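PDB 5H0M: HNH endonuclease from Geobacillus virus E2, which probably nicks DNA by hydrolysing phosphodiester bonds, with a zinc ion held in its fold. Local coordinates for residues R53-S58 / V99-R104. Numbering follows the deposited sequence.
Sequences RAFYHS and VDWSKR
Phe55 lays its ring against the aliphatic part of Arg104 and the rim of Trp101. With CG anti to the backbone N (chi1 176°), the ring is carried away from helix 41-55 toward residues 99-104, where a large apolar group suits a buried position. Arg104 CB lies off-centre over one face, 4.2 Å from the Phe55 ring centroid in a CH-pi contact, and the chain runs on along that face toward the rim, Arg104 CD coming within 3.7 Å of Phe55 CE1. Arg104 O approaches the ring obliquely, 3.3 Å from Phe55 CZ. The broad indole of Trp101 can serve both neighbours: its edge meets Phe55, CH2 lying 3.9 Å from Phe55 CB with the ring planes 75° apart, while a face takes Arg104 CD 3.3 Å above its centre. Arginine suits its place by doing two jobs: its methylenes pack on both aromatics, and its NH1 donates to Trp101 O at 3.0 Å. That nearly straight bond and the one from Arg104 N reach the oxygen from opposite faces of its carbonyl plane, which should steady the turn. Asp100 OD1 accepts from Ser102 N, an Asx turn, and from Ser102 OG. On the other segment, Ser58 OG bonds to Phe55 O and N-caps helix 59-71 at Trp61 N. The contact thus packs the junction of helices 41-55 and 59-71 against the loop linking strands 90-93 and 110-113, His93 bonding to Arg104 O.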
# COMPACT_ATOMS: atom_id res chain seq x y z
N ARG A 53 -11.95 -2.95 -1.85
CA ARG A 53 -12.33 -2.04 -2.92
C ARG A 53 -12.86 -0.73 -2.35
O ARG A 53 -12.45 0.35 -2.77
CB ARG A 53 -13.39 -2.64 -3.82
CG ARG A 53 -12.94 -3.77 -4.71
CD ARG A 53 -14.17 -4.31 -5.40
NE ARG A 53 -13.94 -5.48 -6.22
CZ ARG A 53 -13.81 -5.47 -7.55
NH1 ARG A 53 -13.83 -4.32 -8.22
NH2 ARG A 53 -13.64 -6.60 -8.20
N ALA A 54 -13.76 -0.84 -1.38
CA ALA A 54 -14.39 0.33 -0.77
C ALA A 54 -13.38 1.18 -0.02
O ALA A 54 -13.50 2.41 0.01
CB ALA A 54 -15.51 -0.09 0.17
N PHE A 55 -12.38 0.54 0.55
CA PHE A 55 -11.37 1.26 1.33
C PHE A 55 -10.68 2.36 0.52
O PHE A 55 -10.46 3.47 1.00
CB PHE A 55 -10.33 0.28 1.88
CG PHE A 55 -9.21 0.95 2.61
CD1 PHE A 55 -9.40 1.44 3.88
CD2 PHE A 55 -7.97 1.12 2.00
CE1 PHE A 55 -8.37 2.07 4.57
CE2 PHE A 55 -6.94 1.75 2.67
CZ PHE A 55 -7.14 2.22 3.95
N TYR A 56 -10.35 2.06 -0.72
CA TYR A 56 -9.61 3.03 -1.54
C TYR A 56 -10.44 4.25 -1.91
O TYR A 56 -9.87 5.27 -2.28
CB TYR A 56 -9.06 2.36 -2.78
CG TYR A 56 -8.01 1.30 -2.48
CD1 TYR A 56 -6.76 1.66 -1.97
CD2 TYR A 56 -8.27 -0.03 -2.69
CE1 TYR A 56 -5.79 0.69 -1.70
CE2 TYR A 56 -7.31 -0.99 -2.42
CZ TYR A 56 -6.08 -0.64 -1.94
OH TYR A 56 -5.14 -1.64 -1.69
N HIS A 57 -11.76 4.14 -1.76
CA HIS A 57 -12.67 5.27 -1.95
C HIS A 57 -12.91 6.06 -0.68
O HIS A 57 -13.56 7.10 -0.72
CB HIS A 57 -14.03 4.78 -2.43
CG HIS A 57 -14.01 4.18 -3.78
ND1 HIS A 57 -14.08 4.93 -4.94
CD2 HIS A 57 -13.89 2.89 -4.18
CE1 HIS A 57 -14.04 4.13 -5.98
NE2 HIS A 57 -13.92 2.88 -5.55
N SER A 58 -12.41 5.57 0.45
CA SER A 58 -12.78 6.12 1.75
C SER A 58 -12.11 7.44 2.04
O SER A 58 -10.99 7.71 1.60
CB SER A 58 -12.47 5.13 2.88
OG SER A 58 -11.07 5.05 3.12
N VAL A 99 -3.93 -8.80 3.04
CA VAL A 99 -3.24 -9.71 3.97
C VAL A 99 -3.54 -9.37 5.43
O VAL A 99 -3.72 -10.26 6.26
CB VAL A 99 -1.72 -9.72 3.68
CG1 VAL A 99 -0.94 -10.45 4.78
CG2 VAL A 99 -1.45 -10.36 2.33
N ASP A 100 -3.58 -8.08 5.76
CA ASP A 100 -3.89 -7.65 7.13
C ASP A 100 -4.70 -6.35 7.13
O ASP A 100 -4.17 -5.25 7.07
CB ASP A 100 -2.63 -7.49 7.97
CG ASP A 100 -2.93 -7.36 9.45
OD1 ASP A 100 -4.09 -7.02 9.82
OD2 ASP A 100 -2.00 -7.58 10.27
N TRP A 101 -6.02 -6.51 7.25
CA TRP A 101 -6.94 -5.39 7.25
C TRP A 101 -6.67 -4.41 8.40
O TRP A 101 -6.87 -3.20 8.26
CB TRP A 101 -8.38 -5.94 7.35
CG TRP A 101 -9.47 -4.91 7.45
CD1 TRP A 101 -10.27 -4.66 8.53
CD2 TRP A 101 -9.89 -3.99 6.44
NE1 TRP A 101 -11.15 -3.65 8.26
CE2 TRP A 101 -10.93 -3.21 6.98
CE3 TRP A 101 -9.47 -3.73 5.13
CZ2 TRP A 101 -11.57 -2.21 6.26
CZ3 TRP A 101 -10.12 -2.74 4.41
CH2 TRP A 101 -11.14 -1.99 4.98
N SER A 102 -6.20 -4.92 9.53
CA SER A 102 -6.02 -4.09 10.70
C SER A 102 -4.95 -3.02 10.54
O SER A 102 -4.97 -2.02 11.26
CB SER A 102 -5.70 -4.94 11.93
OG SER A 102 -4.38 -5.43 11.90
N LYS A 103 -4.05 -3.21 9.57
CA LYS A 103 -2.92 -2.29 9.36
C LYS A 103 -3.18 -1.32 8.20
O LYS A 103 -2.28 -0.63 7.76
CB LYS A 103 -1.63 -3.07 9.12
CG LYS A 103 -1.25 -3.99 10.28
CD LYS A 103 0.15 -4.54 10.12
CE LYS A 103 0.56 -5.37 11.33
NZ LYS A 103 1.97 -5.88 11.26
N ARG A 104 -4.42 -1.26 7.75
CA ARG A 104 -4.81 -0.51 6.55
C ARG A 104 -4.50 0.99 6.59
O ARG A 104 -4.29 1.59 5.54
CB ARG A 104 -6.29 -0.72 6.26
CG ARG A 104 -7.22 -0.18 7.33
CD ARG A 104 -8.63 -0.67 7.08
NE ARG A 104 -9.57 -0.14 8.06
CZ ARG A 104 -9.74 -0.63 9.28
NH1 ARG A 104 -9.03 -1.67 9.70
NH2 ARG A 104 -10.64 -0.08 10.11